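PDB 3PY9: protein kinase from Staphylococcus aureus subsp. aureus Mu50, which is the membrane Ser/Thr kinase PrkC, whose extracellular region of PASTA domains probably binds muropeptides and so links the cell wall to phosphorylation inside the cell. Local coordinates for residues I178-S187 with I199-K207; V235-D243 with D262-G270. All blocks are in the same frame, centred on the assembly; numbering follows the deposited sequence.

Interaction 1. Residues I178-S187 with I199-K207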
ATOM      1  N   ILE A 178       8.294  26.266 -29.514  1.00 53.56           N
ATOM      2  CA  ILE A 178       8.901  25.837 -28.252  1.00 52.45           C
ATOM      3  C   ILE A 178      10.316  25.294 -28.475  1.00 51.95           C
ATOM      4  O   ILE A 178      10.503  24.332 -29.218  1.00 51.47           O
ATOM      5  CB  ILE A 178       8.042  24.747 -27.520  1.00 52.73           C
ATOM      6  CG1 ILE A 178       6.521  25.033 -27.578  1.00 52.21           C
ATOM      7  CG2 ILE A 178       8.559  24.507 -26.089  1.00 51.78           C
ATOM      8  CD1 ILE A 178       6.036  26.264 -26.821  1.00 53.46           C
ATOM      9  N   ASP A 179      11.303  25.910 -27.820  1.00 51.28           N
ATOM     10  CA  ASP A 179      12.706  25.516 -27.958  1.00 50.54           C
ATOM     11  C   ASP A 179      12.911  24.044 -27.680  1.00 50.52           C
ATOM     12  O   ASP A 179      12.202  23.442 -26.864  1.00 50.72           O
ATOM     13  CB  ASP A 179      13.609  26.307 -27.006  1.00 50.81           C
ATOM     14  CG  ASP A 179      13.747  27.764 -27.395  1.00 50.84           C
ATOM     15  OD1 ASP A 179      13.098  28.188 -28.377  1.00 50.81           O
ATOM     16  OD2 ASP A 179      14.506  28.487 -26.705  1.00 50.86           O
ATOM     17  N   GLU A 180      13.890  23.468 -28.365  1.00 49.74           N
ATOM     18  CA  GLU A 180      14.275  22.094 -28.137  1.00 49.31           C
ATOM     19  C   GLU A 180      14.516  21.853 -26.633  1.00 48.14           C
ATOM     20  O   GLU A 180      15.246  22.604 -25.981  1.00 47.80           O
ATOM     21  CB  GLU A 180      15.535  21.788 -28.954  1.00 49.59           C
ATOM     22  CG  GLU A 180      15.683  20.340 -29.354  1.00 52.12           C
ATOM     23  CD  GLU A 180      17.081  20.008 -29.849  1.00 56.03           C
ATOM     24  OE1 GLU A 180      17.728  20.872 -30.496  1.00 56.93           O
ATOM     25  OE2 GLU A 180      17.530  18.870 -29.584  1.00 57.57           O
ATOM     26  N   GLY A 181      13.872  20.826 -26.087  1.00 47.04           N
ATOM     27  CA  GLY A 181      14.097  20.436 -24.704  1.00 45.82           C
ATOM     28  C   GLY A 181      13.262  21.226 -23.713  1.00 45.68           C
ATOM     29  O   GLY A 181      13.400  21.044 -22.494  1.00 45.38           O
ATOM     30  N   ASP A 182      12.420  22.118 -24.233  1.00 44.52           N
ATOM     31  CA  ASP A 182      11.422  22.800 -23.425  1.00 43.82           C
ATOM     32  C   ASP A 182      10.088  22.039 -23.477  1.00 42.86           C
ATOM     33  O   ASP A 182       9.803  21.324 -24.440  1.00 42.81           O
ATOM     34  CB  ASP A 182      11.232  24.266 -23.858  1.00 43.70           C
ATOM     35  CG  ASP A 182      12.313  25.186 -23.321  1.00 45.48           C
ATOM     36  OD1 ASP A 182      13.385  24.693 -22.891  1.00 46.26           O
ATOM     37  OD2 ASP A 182      12.092  26.422 -23.330  1.00 47.36           O
ATOM     38  N   VAL A 183       9.284  22.235 -22.433  1.00 41.54           N
ATOM     39  CA  VAL A 183       8.073  21.478 -22.196  1.00 39.62           C
ATOM     40  C   VAL A 183       6.902  22.098 -22.951  1.00 39.23           C
ATOM     41  O   VAL A 183       6.530  23.262 -22.716  1.00 38.47           O
ATOM     42  CB  VAL A 183       7.749  21.448 -20.678  1.00 39.86           C
ATOM     43  CG1 VAL A 183       6.365  20.849 -20.424  1.00 37.82           C
ATOM     44  CG2 VAL A 183       8.855  20.724 -19.889  1.00 38.92           C
ATOM     45  N   ILE A 184       6.326  21.304 -23.851  1.00 38.48           N
ATOM     46  CA  ILE A 184       5.073  21.645 -24.509  1.00 38.24           C
ATOM     47  C   ILE A 184       3.953  21.603 -23.484  1.00 37.13           C
ATOM     48  O   ILE A 184       3.222  22.558 -23.342  1.00 36.97           O
ATOM     49  CB  ILE A 184       4.698  20.657 -25.665  1.00 38.14           C
ATOM     50  CG1 ILE A 184       5.904  20.308 -26.546  1.00 39.36           C
ATOM     51  CG2 ILE A 184       3.518  21.201 -26.489  1.00 39.40           C
ATOM     52  CD1 ILE A 184       6.525  21.471 -27.233  1.00 39.52           C
ATOM     53  N   SER A 185       3.832  20.485 -22.771  1.00 36.65           N
ATOM     54  CA  SER A 185       2.726  20.287 -21.834  1.00 35.74           C
ATOM     55  C   SER A 185       3.096  19.405 -20.646  1.00 34.86           C
ATOM     56  O   SER A 185       4.021  18.587 -20.728  1.00 33.80           O
ATOM     57  CB  SER A 185       1.520  19.690 -22.554  1.00 35.62           C
ATOM     58  OG  SER A 185       1.735  18.314 -22.806  1.00 36.43           O
ATOM     59  N   GLN A 186       2.341  19.570 -19.557  1.00 34.43           N
ATOM     60  CA  GLN A 186       2.601  18.858 -18.293  1.00 33.76           C
ATOM     61  C   GLN A 186       1.322  18.504 -17.577  1.00 33.31           C
ATOM     62  O   GLN A 186       0.422  19.331 -17.440  1.00 33.56           O
ATOM     63  CB  GLN A 186       3.458  19.704 -17.350  1.00 34.13           C
ATOM     64  CG  GLN A 186       3.915  18.996 -16.054  1.00 32.38           C
ATOM     65  CD  GLN A 186       4.659  19.951 -15.126  1.00 34.14           C
ATOM     66  OE1 GLN A 186       5.334  20.883 -15.597  1.00 33.58           O
ATOM     67  NE2 GLN A 186       4.531  19.740 -13.801  1.00 31.42           N
ATOM     68  N   SER A 187       1.274  17.273 -17.085  1.00 32.44           N
ATOM     69  CA  SER A 187       0.124  16.769 -16.378  1.00 31.20           C
ATOM     70  C   SER A 187       0.574  15.754 -15.330  1.00 29.91           C
ATOM     71  O   SER A 187       1.246  14.784 -15.669  1.00 29.25           O
ATOM     72  CB  SER A 187      -0.817  16.100 -17.382  1.00 31.33           C
ATOM     73  OG  SER A 187      -1.988  15.670 -16.738  1.00 32.98           O
ATOM     74  N   ILE A 199       4.376  12.231 -13.125  1.00 29.48           N
ATOM     75  CA  ILE A 199       4.150  13.466 -13.902  1.00 29.80           C
ATOM     76  C   ILE A 199       4.515  13.228 -15.371  1.00 30.77           C
ATOM     77  O   ILE A 199       5.625  12.761 -15.668  1.00 30.41           O
ATOM     78  CB  ILE A 199       4.958  14.659 -13.328  1.00 29.74           C
ATOM     79  CG1 ILE A 199       4.943  14.648 -11.774  1.00 27.91           C
ATOM     80  CG2 ILE A 199       4.439  15.993 -13.878  1.00 29.17           C
ATOM     81  CD1 ILE A 199       3.531  14.654 -11.124  1.00 22.68           C
ATOM     82  N   SER A 200       3.569  13.529 -16.271  1.00 31.51           N
ATOM     83  CA  SER A 200       3.728  13.290 -17.722  1.00 32.49           C
ATOM     84  C   SER A 200       4.016  14.575 -18.509  1.00 32.49           C
ATOM     85  O   SER A 200       3.333  15.587 -18.343  1.00 32.69           O
ATOM     86  CB  SER A 200       2.487  12.600 -18.298  1.00 32.28           C
ATOM     87  OG  SER A 200       2.205  11.389 -17.613  1.00 34.03           O
ATOM     88  N   PHE A 201       5.024  14.508 -19.370  1.00 33.04           N
ATOM     89  CA  PHE A 201       5.536  15.670 -20.098  1.00 33.63           C
ATOM     90  C   PHE A 201       5.494  15.450 -21.599  1.00 34.26           C
ATOM     91  O   PHE A 201       5.809  14.366 -22.084  1.00 33.76           O
ATOM     92  CB  PHE A 201       6.993  15.933 -19.707  1.00 33.53           C
ATOM     93  CG  PHE A 201       7.151  16.594 -18.379  1.00 33.25           C
ATOM     94  CD1 PHE A 201       7.144  17.974 -18.281  1.00 32.97           C
ATOM     95  CD2 PHE A 201       7.324  15.836 -17.228  1.00 33.80           C
ATOM     96  CE1 PHE A 201       7.308  18.602 -17.057  1.00 35.52           C
ATOM     97  CE2 PHE A 201       7.476  16.456 -15.978  1.00 34.91           C
ATOM     98  CZ  PHE A 201       7.461  17.827 -15.891  1.00 34.37           C
ATOM     99  N   VAL A 202       5.089  16.480 -22.329  1.00 35.53           N
ATOM    100  CA  VAL A 202       5.311  16.508 -23.770  1.00 36.31           C
ATOM    101  C   VAL A 202       6.382  17.552 -24.013  1.00 37.28           C
ATOM    102  O   VAL A 202       6.244  18.710 -23.598  1.00 36.50           O
ATOM    103  CB  VAL A 202       4.021  16.754 -24.576  1.00 36.89           C
ATOM    104  CG1 VAL A 202       4.330  16.844 -26.081  1.00 36.90           C
ATOM    105  CG2 VAL A 202       2.997  15.641 -24.282  1.00 35.18           C
ATOM    106  N   VAL A 203       7.459  17.100 -24.659  1.00 38.69           N
ATOM    107  CA  VAL A 203       8.718  17.832 -24.752  1.00 40.50           C
ATOM    108  C   VAL A 203       9.054  18.157 -26.214  1.00 41.65           C
ATOM    109  O   VAL A 203       8.771  17.370 -27.133  1.00 41.29           O
ATOM    110  CB  VAL A 203       9.869  17.040 -24.077  1.00 40.75           C
ATOM    111  CG1 VAL A 203      11.182  17.810 -24.127  1.00 40.35           C
ATOM    112  CG2 VAL A 203       9.500  16.702 -22.620  1.00 41.56           C
ATOM    113  N   SER A 204       9.634  19.335 -26.412  1.00 42.99           N
ATOM    114  CA  SER A 204       9.962  19.814 -27.743  1.00 44.94           C
ATOM    115  C   SER A 204      11.290  19.240 -28.241  1.00 45.78           C
ATOM    116  O   SER A 204      12.320  19.325 -27.559  1.00 45.50           O
ATOM    117  CB  SER A 204       9.994  21.354 -27.762  1.00 45.02           C
ATOM    118  OG  SER A 204      10.258  21.854 -29.064  1.00 46.36           O
ATOM    119  N   LYS A 205      11.241  18.653 -29.436  1.00 47.52           N
ATOM    120  CA  LYS A 205      12.445  18.264 -30.169  1.00 48.73           C
ATOM    121  C   LYS A 205      12.684  19.182 -31.389  1.00 50.10           C
ATOM    122  O   LYS A 205      13.207  18.746 -32.431  1.00 49.86           O
ATOM    123  CB  LYS A 205      12.382  16.787 -30.577  1.00 48.34           C
ATOM    124  CG  LYS A 205      11.149  16.403 -31.338  1.00 47.61           C
ATOM    125  CD  LYS A 205      11.340  15.066 -32.007  1.00 45.88           C
ATOM    126  CE  LYS A 205      10.013  14.472 -32.443  1.00 45.06           C
ATOM    127  NZ  LYS A 205      10.264  13.249 -33.246  1.00 43.77           N
ATOM    128  N   GLY A 206      12.308  20.456 -31.234  1.00 51.23           N
ATOM    129  CA  GLY A 206      12.428  21.459 -32.301  1.00 52.75           C
ATOM    130  C   GLY A 206      11.469  21.315 -33.481  1.00 53.78           C
ATOM    131  O   GLY A 206      10.493  20.562 -33.428  1.00 53.25           O
ATOM    132  N   LYS A 207      11.772  22.045 -34.556  1.00 55.16           N
ATOM    133  CA  LYS A 207      10.949  22.078 -35.771  1.00 56.24           C
ATOM    134  C   LYS A 207      11.211  20.886 -36.703  1.00 56.84           C
ATOM    135  O   LYS A 207      12.351  20.444 -36.835  1.00 56.62           O
ATOM    136  CB  LYS A 207      11.170  23.402 -36.519  1.00 56.58           C
ATOM    137  CG  LYS A 207      10.936  24.660 -35.671  1.00 56.73           C
ATOM    138  CD  LYS A 207      12.247  25.215 -35.118  1.00 56.82           C
ATOM    139  CE  LYS A 207      12.754  26.385 -35.945  1.00 56.52           C
ATOM    140  NZ  LYS A 207      12.242  27.703 -35.448  1.00 55.80           N
TER
HETATM  141  O   HOH W   1       0.918  11.495 -15.284  1.00 24.84           O
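Strand 185-187 runs antiparallel to strand 199-204, their axes 4.8 Å apart, and the pairing is broken by a classic beta bulge in which I184 and S185 both face V202. V202 O takes two N-H groups, from S185 N at 3.1 Å and weakly from I184 N. Beyond the bulge, reciprocal backbone bonds join S187 to S200. On the buried face, Q186 runs alongside F201. With CG anti to the backbone N (chi1 -174°), the extended glutamine lays its CG over one face of the phenyl ring, a CH-pi contact 4.0 Å from CG to the F201 ring centroid; the amide plane is turned 38° from the ring. Both ends of that buried amide are held, OE1 by F149 N and NE2 by the carbonyls of E147 and P188. V183 adds CG1 at the ring edge, in plane, and CG2 obliquely, 3.6 Å from F201 CD1, while F154 of helix 154-162 meets the same ring edge-to-face. On the other face, S185 OG touches V202 CB and CG2. The backbone of S204 brackets the type II turn D179-D182, S204 N donating to D182 O (2.8 Å) and S204 O accepting a nearly straight bond from G181 N (2.6 Å). S204 OG accepts from G206 N in an ST turn; its approach to I178 O is doubtfully short. A three-stranded sheet, completed by strand 167-173 and backed on the F201 face by helix 154-162, is the arrangement of a PASTA domain, here the third.

Interaction 2. Residues V235-D243 with D262-G270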
ATOM      1  N   VAL A 235      -6.365  -4.724 -40.813  1.00 33.76           N
ATOM      2  CA  VAL A 235      -4.930  -4.683 -40.986  1.00 34.80           C
ATOM      3  C   VAL A 235      -4.398  -3.541 -40.141  1.00 35.57           C
ATOM      4  O   VAL A 235      -4.975  -2.456 -40.125  1.00 34.97           O
ATOM      5  CB  VAL A 235      -4.539  -4.509 -42.469  1.00 34.50           C
ATOM      6  CG1 VAL A 235      -3.031  -4.538 -42.652  1.00 34.80           C
ATOM      7  CG2 VAL A 235      -5.199  -5.585 -43.295  1.00 33.54           C
ATOM      8  N   LYS A 236      -3.315  -3.815 -39.419  1.00 36.71           N
ATOM      9  CA  LYS A 236      -2.612  -2.793 -38.663  1.00 38.14           C
ATOM     10  C   LYS A 236      -1.137  -2.867 -39.016  1.00 38.95           C
ATOM     11  O   LYS A 236      -0.502  -3.932 -38.912  1.00 38.90           O
ATOM     12  CB  LYS A 236      -2.837  -2.970 -37.157  1.00 38.62           C
ATOM     13  CG  LYS A 236      -4.241  -2.608 -36.701  1.00 40.02           C
ATOM     14  CD  LYS A 236      -4.399  -2.743 -35.203  1.00 42.77           C
ATOM     15  CE  LYS A 236      -5.869  -2.929 -34.838  1.00 45.76           C
ATOM     16  NZ  LYS A 236      -6.304  -4.347 -35.083  1.00 49.27           N
ATOM     17  N   VAL A 237      -0.617  -1.726 -39.454  1.00 39.94           N
ATOM     18  CA  VAL A 237       0.758  -1.567 -39.869  1.00 41.02           C
ATOM     19  C   VAL A 237       1.475  -0.740 -38.796  1.00 42.43           C
ATOM     20  O   VAL A 237       1.045   0.372 -38.442  1.00 42.40           O
ATOM     21  CB  VAL A 237       0.842  -0.867 -41.244  1.00 41.18           C
ATOM     22  CG1 VAL A 237       2.263  -0.920 -41.805  1.00 40.82           C
ATOM     23  CG2 VAL A 237      -0.147  -1.497 -42.238  1.00 40.42           C
ATOM     24  N   TYR A 238       2.550  -1.303 -38.259  1.00 43.43           N
ATOM     25  CA  TYR A 238       3.353  -0.629 -37.236  1.00 44.75           C
ATOM     26  C   TYR A 238       4.712  -0.367 -37.840  1.00 45.71           C
ATOM     27  O   TYR A 238       5.302  -1.259 -38.444  1.00 45.79           O
ATOM     28  CB  TYR A 238       3.495  -1.478 -35.965  1.00 44.12           C
ATOM     29  CG  TYR A 238       2.193  -1.981 -35.390  1.00 44.28           C
ATOM     30  CD1 TYR A 238       1.589  -1.348 -34.303  1.00 44.15           C
ATOM     31  CD2 TYR A 238       1.555  -3.102 -35.937  1.00 44.72           C
ATOM     32  CE1 TYR A 238       0.376  -1.827 -33.771  1.00 44.54           C
ATOM     33  CE2 TYR A 238       0.354  -3.581 -35.424  1.00 43.03           C
ATOM     34  CZ  TYR A 238      -0.234  -2.945 -34.340  1.00 44.56           C
ATOM     35  OH  TYR A 238      -1.426  -3.447 -33.837  1.00 43.81           O
ATOM     36  N   ILE A 239       5.186   0.865 -37.688  1.00 47.31           N
ATOM     37  CA  ILE A 239       6.446   1.311 -38.288  1.00 48.71           C
ATOM     38  C   ILE A 239       7.423   1.758 -37.203  1.00 49.51           C
ATOM     39  O   ILE A 239       7.021   2.411 -36.245  1.00 50.24           O
ATOM     40  CB  ILE A 239       6.197   2.452 -39.338  1.00 48.51           C
ATOM     41  CG1 ILE A 239       5.854   1.864 -40.696  1.00 48.59           C
ATOM     42  CG2 ILE A 239       7.400   3.330 -39.539  1.00 48.52           C
ATOM     43  CD1 ILE A 239       4.394   1.565 -40.875  1.00 50.20           C
ATOM     44  N   LYS A 240       8.690   1.373 -37.348  1.00 50.71           N
ATOM     45  CA  LYS A 240       9.797   1.972 -36.582  1.00 51.75           C
ATOM     46  C   LYS A 240      10.725   2.657 -37.574  1.00 52.35           C
ATOM     47  O   LYS A 240      11.349   1.978 -38.378  1.00 52.58           O
ATOM     48  CB  LYS A 240      10.578   0.916 -35.797  1.00 51.41           C
ATOM     49  CG  LYS A 240       9.792   0.246 -34.687  1.00 52.17           C
ATOM     50  CD  LYS A 240      10.660  -0.697 -33.844  1.00 52.22           C
ATOM     51  CE  LYS A 240       9.810  -1.390 -32.779  1.00 53.08           C
ATOM     52  NZ  LYS A 240      10.431  -2.634 -32.236  1.00 54.25           N
ATOM     53  N   ASP A 241      10.788   3.990 -37.544  1.00 53.24           N
ATOM     54  CA  ASP A 241      11.671   4.769 -38.441  1.00 54.18           C
ATOM     55  C   ASP A 241      12.127   6.076 -37.776  1.00 55.20           C
ATOM     56  O   ASP A 241      12.161   6.156 -36.544  1.00 55.16           O
ATOM     57  CB  ASP A 241      10.991   5.038 -39.797  1.00 54.08           C
ATOM     58  CG  ASP A 241       9.759   5.935 -39.681  1.00 52.77           C
ATOM     59  OD1 ASP A 241       9.195   6.034 -38.574  1.00 50.79           O
ATOM     60  OD2 ASP A 241       9.356   6.531 -40.707  1.00 52.15           O
ATOM     61  N   LYS A 242      12.459   7.097 -38.573  1.00 56.52           N
ATOM     62  CA  LYS A 242      12.986   8.363 -38.014  1.00 57.77           C
ATOM     63  C   LYS A 242      12.119   8.957 -36.890  1.00 58.17           C
ATOM     64  O   LYS A 242      12.635   9.336 -35.838  1.00 57.96           O
ATOM     65  CB  LYS A 242      13.273   9.405 -39.115  1.00 58.07           C
ATOM     66  CG  LYS A 242      12.134  10.394 -39.460  1.00 59.59           C
ATOM     67  CD  LYS A 242      11.040   9.773 -40.351  1.00 60.92           C
ATOM     68  CE  LYS A 242       9.804  10.671 -40.512  1.00 59.81           C
ATOM     69  NZ  LYS A 242      10.103  11.952 -41.207  1.00 60.21           N
ATOM     70  N   ASP A 243      10.805   8.989 -37.110  1.00 58.83           N
ATOM     71  CA  ASP A 243       9.878   9.692 -36.229  1.00 59.73           C
ATOM     72  C   ASP A 243       8.810   8.791 -35.618  1.00 60.16           C
ATOM     73  O   ASP A 243       7.787   9.262 -35.111  1.00 60.54           O
ATOM     74  CB  ASP A 243       9.232  10.861 -36.982  1.00 59.61           C
ATOM     75  CG  ASP A 243      10.109  12.097 -36.987  1.00 60.13           C
ATOM     76  OD1 ASP A 243      10.696  12.406 -35.931  1.00 59.54           O
ATOM     77  OD2 ASP A 243      10.219  12.764 -38.039  1.00 61.19           O
ATOM     78  N   ASP A 262       1.475  -0.030 -49.522  1.00 49.77           N
ATOM     79  CA  ASP A 262       2.735   0.689 -49.586  1.00 50.58           C
ATOM     80  C   ASP A 262       3.033   1.286 -48.225  1.00 50.86           C
ATOM     81  O   ASP A 262       2.149   1.831 -47.570  1.00 50.53           O
ATOM     82  CB  ASP A 262       2.680   1.767 -50.668  1.00 50.76           C
ATOM     83  CG  ASP A 262       2.178   1.232 -51.994  1.00 51.35           C
ATOM     84  OD1 ASP A 262       2.626   0.161 -52.434  1.00 52.85           O
ATOM     85  OD2 ASP A 262       1.314   1.881 -52.598  1.00 53.84           O
ATOM     86  N   ILE A 263       4.277   1.151 -47.787  1.00 51.86           N
ATOM     87  CA  ILE A 263       4.649   1.623 -46.461  1.00 53.37           C
ATOM     88  C   ILE A 263       5.812   2.615 -46.534  1.00 54.47           C
ATOM     89  O   ILE A 263       6.962   2.209 -46.690  1.00 55.09           O
ATOM     90  CB  ILE A 263       4.964   0.456 -45.503  1.00 53.00           C
ATOM     91  CG1 ILE A 263       3.744  -0.457 -45.350  1.00 52.63           C
ATOM     92  CG2 ILE A 263       5.346   0.994 -44.154  1.00 53.28           C
ATOM     93  CD1 ILE A 263       4.063  -1.816 -44.807  1.00 51.85           C
ATOM     94  N   PRO A 264       5.506   3.926 -46.463  1.00 55.64           N
ATOM     95  CA  PRO A 264       6.570   4.930 -46.479  1.00 56.39           C
ATOM     96  C   PRO A 264       7.436   4.872 -45.211  1.00 57.21           C
ATOM     97  O   PRO A 264       6.903   4.891 -44.085  1.00 57.24           O
ATOM     98  CB  PRO A 264       5.802   6.256 -46.561  1.00 56.32           C
ATOM     99  CG  PRO A 264       4.461   5.951 -45.982  1.00 55.99           C
ATOM    100  CD  PRO A 264       4.166   4.546 -46.388  1.00 55.48           C
ATOM    101  N   LEU A 265       8.754   4.784 -45.409  1.00 57.99           N
ATOM    102  CA  LEU A 265       9.730   4.811 -44.309  1.00 58.79           C
ATOM    103  C   LEU A 265      10.784   5.913 -44.504  1.00 59.55           C
ATOM    104  O   LEU A 265      11.339   6.073 -45.603  1.00 59.66           O
ATOM    105  CB  LEU A 265      10.422   3.450 -44.163  1.00 58.51           C
ATOM    106  CG  LEU A 265       9.571   2.177 -44.168  1.00 57.91           C
ATOM    107  CD1 LEU A 265      10.445   0.980 -44.415  1.00 56.80           C
ATOM    108  CD2 LEU A 265       8.801   2.018 -42.867  1.00 58.24           C
ATOM    109  N   ARG A 266      11.054   6.668 -43.439  1.00 60.43           N
ATOM    110  CA  ARG A 266      12.123   7.672 -43.463  1.00 61.34           C
ATOM    111  C   ARG A 266      13.203   7.383 -42.410  1.00 61.67           C
ATOM    112  O   ARG A 266      12.935   7.336 -41.204  1.00 61.58           O
ATOM    113  CB  ARG A 266      11.562   9.097 -43.365  1.00 61.54           C
ATOM    114  CG  ARG A 266      10.683   9.493 -44.548  1.00 63.12           C
ATOM    115  CD  ARG A 266      10.732  10.992 -44.853  1.00 65.99           C
ATOM    116  NE  ARG A 266      10.535  11.264 -46.286  1.00 68.70           N
ATOM    117  CZ  ARG A 266      10.174  12.439 -46.820  1.00 69.93           C
ATOM    118  NH1 ARG A 266       9.948  13.507 -46.054  1.00 69.73           N
ATOM    119  NH2 ARG A 266      10.032  12.543 -48.141  1.00 70.44           N
ATOM    120  N   ILE A 267      14.424   7.172 -42.893  1.00 62.12           N
ATOM    121  CA  ILE A 267      15.514   6.628 -42.083  1.00 62.75           C
ATOM    122  C   ILE A 267      16.690   7.612 -41.972  1.00 62.96           C
ATOM    123  O   ILE A 267      17.115   8.191 -42.975  1.00 63.18           O
ATOM    124  CB  ILE A 267      16.023   5.286 -42.685  1.00 62.70           C
ATOM    125  CG1 ILE A 267      14.853   4.434 -43.200  1.00 63.24           C
ATOM    126  CG2 ILE A 267      16.817   4.505 -41.657  1.00 63.13           C
ATOM    127  CD1 ILE A 267      15.080   3.800 -44.569  1.00 62.92           C
ATOM    128  N   GLU A 268      17.215   7.786 -40.758  1.00 63.38           N
ATOM    129  CA  GLU A 268      18.415   8.618 -40.525  1.00 63.57           C
ATOM    130  C   GLU A 268      19.717   7.947 -41.002  1.00 63.31           C
ATOM    131  O   GLU A 268      19.692   6.818 -41.495  1.00 63.64           O
ATOM    132  CB  GLU A 268      18.537   8.969 -39.043  1.00 63.63           C
ATOM    133  CG  GLU A 268      17.658  10.123 -38.593  1.00 64.44           C
ATOM    134  CD  GLU A 268      18.093  10.686 -37.246  1.00 65.45           C
ATOM    135  OE1 GLU A 268      17.503  10.296 -36.211  1.00 65.31           O
ATOM    136  OE2 GLU A 268      19.038  11.507 -37.231  1.00 65.21           O
ATOM    137  N   LYS A 269      20.848   8.643 -40.861  1.00 62.84           N
ATOM    138  CA  LYS A 269      22.154   8.030 -41.121  1.00 62.22           C
ATOM    139  C   LYS A 269      22.405   6.958 -40.066  1.00 61.51           C
ATOM    140  O   LYS A 269      21.983   7.112 -38.905  1.00 61.44           O
ATOM    141  CB  LYS A 269      23.304   9.048 -41.063  1.00 62.31           C
ATOM    142  CG  LYS A 269      23.237  10.213 -42.043  1.00 62.89           C
ATOM    143  CD  LYS A 269      24.650  10.745 -42.384  1.00 63.26           C
ATOM    144  CE  LYS A 269      24.749  12.291 -42.327  1.00 63.27           C
ATOM    145  NZ  LYS A 269      23.620  13.051 -42.967  1.00 62.22           N
ATOM    146  N   GLY A 270      23.078   5.880 -40.485  1.00 60.52           N
ATOM    147  CA  GLY A 270      23.533   4.803 -39.599  1.00 59.22           C
ATOM    148  C   GLY A 270      22.452   4.088 -38.811  1.00 58.61           C
ATOM    149  O   GLY A 270      22.712   3.563 -37.724  1.00 58.16           O
TER
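V237, I239, I263 and L265 meet side chain to side chain between two sheets of the C-terminal PASTA-like domain, an arrangement consistent with the beta sandwich of its E-set clan. Strands 235-241 and 262-265 run 8.4 Å apart at 24°, a spacing for interleaved side chains and too wide for direct strand pairing. The apolar part is tight: the two isoleucines I239 and I263 overlap as they point across at one another, bringing I239 CD1 to 3.5 Å from I263 CG2, closer than usual for two carbons. V237 CG1 reaches I263 CD1 obliquely, while L265 CD2 rests against CG1 and CG2 of I239. V221 of strand 217-223 and F253 of strand 251-255 also pack on this core.

Toward the more exposed end, polar contacts take over as the chains converge. D241 offers the anti lone pair of OD2 to R266 N, a straight but long bond of 3.2 Å. The side chain of K242 is kinked and follows that of R266, with its NZ only weakly bridged to D243 OD2. Its backbone makes the firmer link: K242 N donates to R266 O at 2.7 Å, approaching nearly along the C=O axis at 176°.

Interactions 1 and 2 follow one another along the chain, the first in the third PASTA domain and the second in the C-terminal PASTA-like domain, with centres about 23 Å apart. One salt bridge joins them directly: K205 NZ of 199-207 lies 2.8 Å from D243 OD1 of 235-243. Y174 reinforces this junction: it makes a cation-pi contact with K205, and its OH hydrogen-bonds the same D243 oxygen, while K208 pairs with D243 OD2. D243 thus receives both K205 and K208, with K242 a weaker partner from its own segment. Neither contact includes D99, D130 or N132, the europium-binding residues.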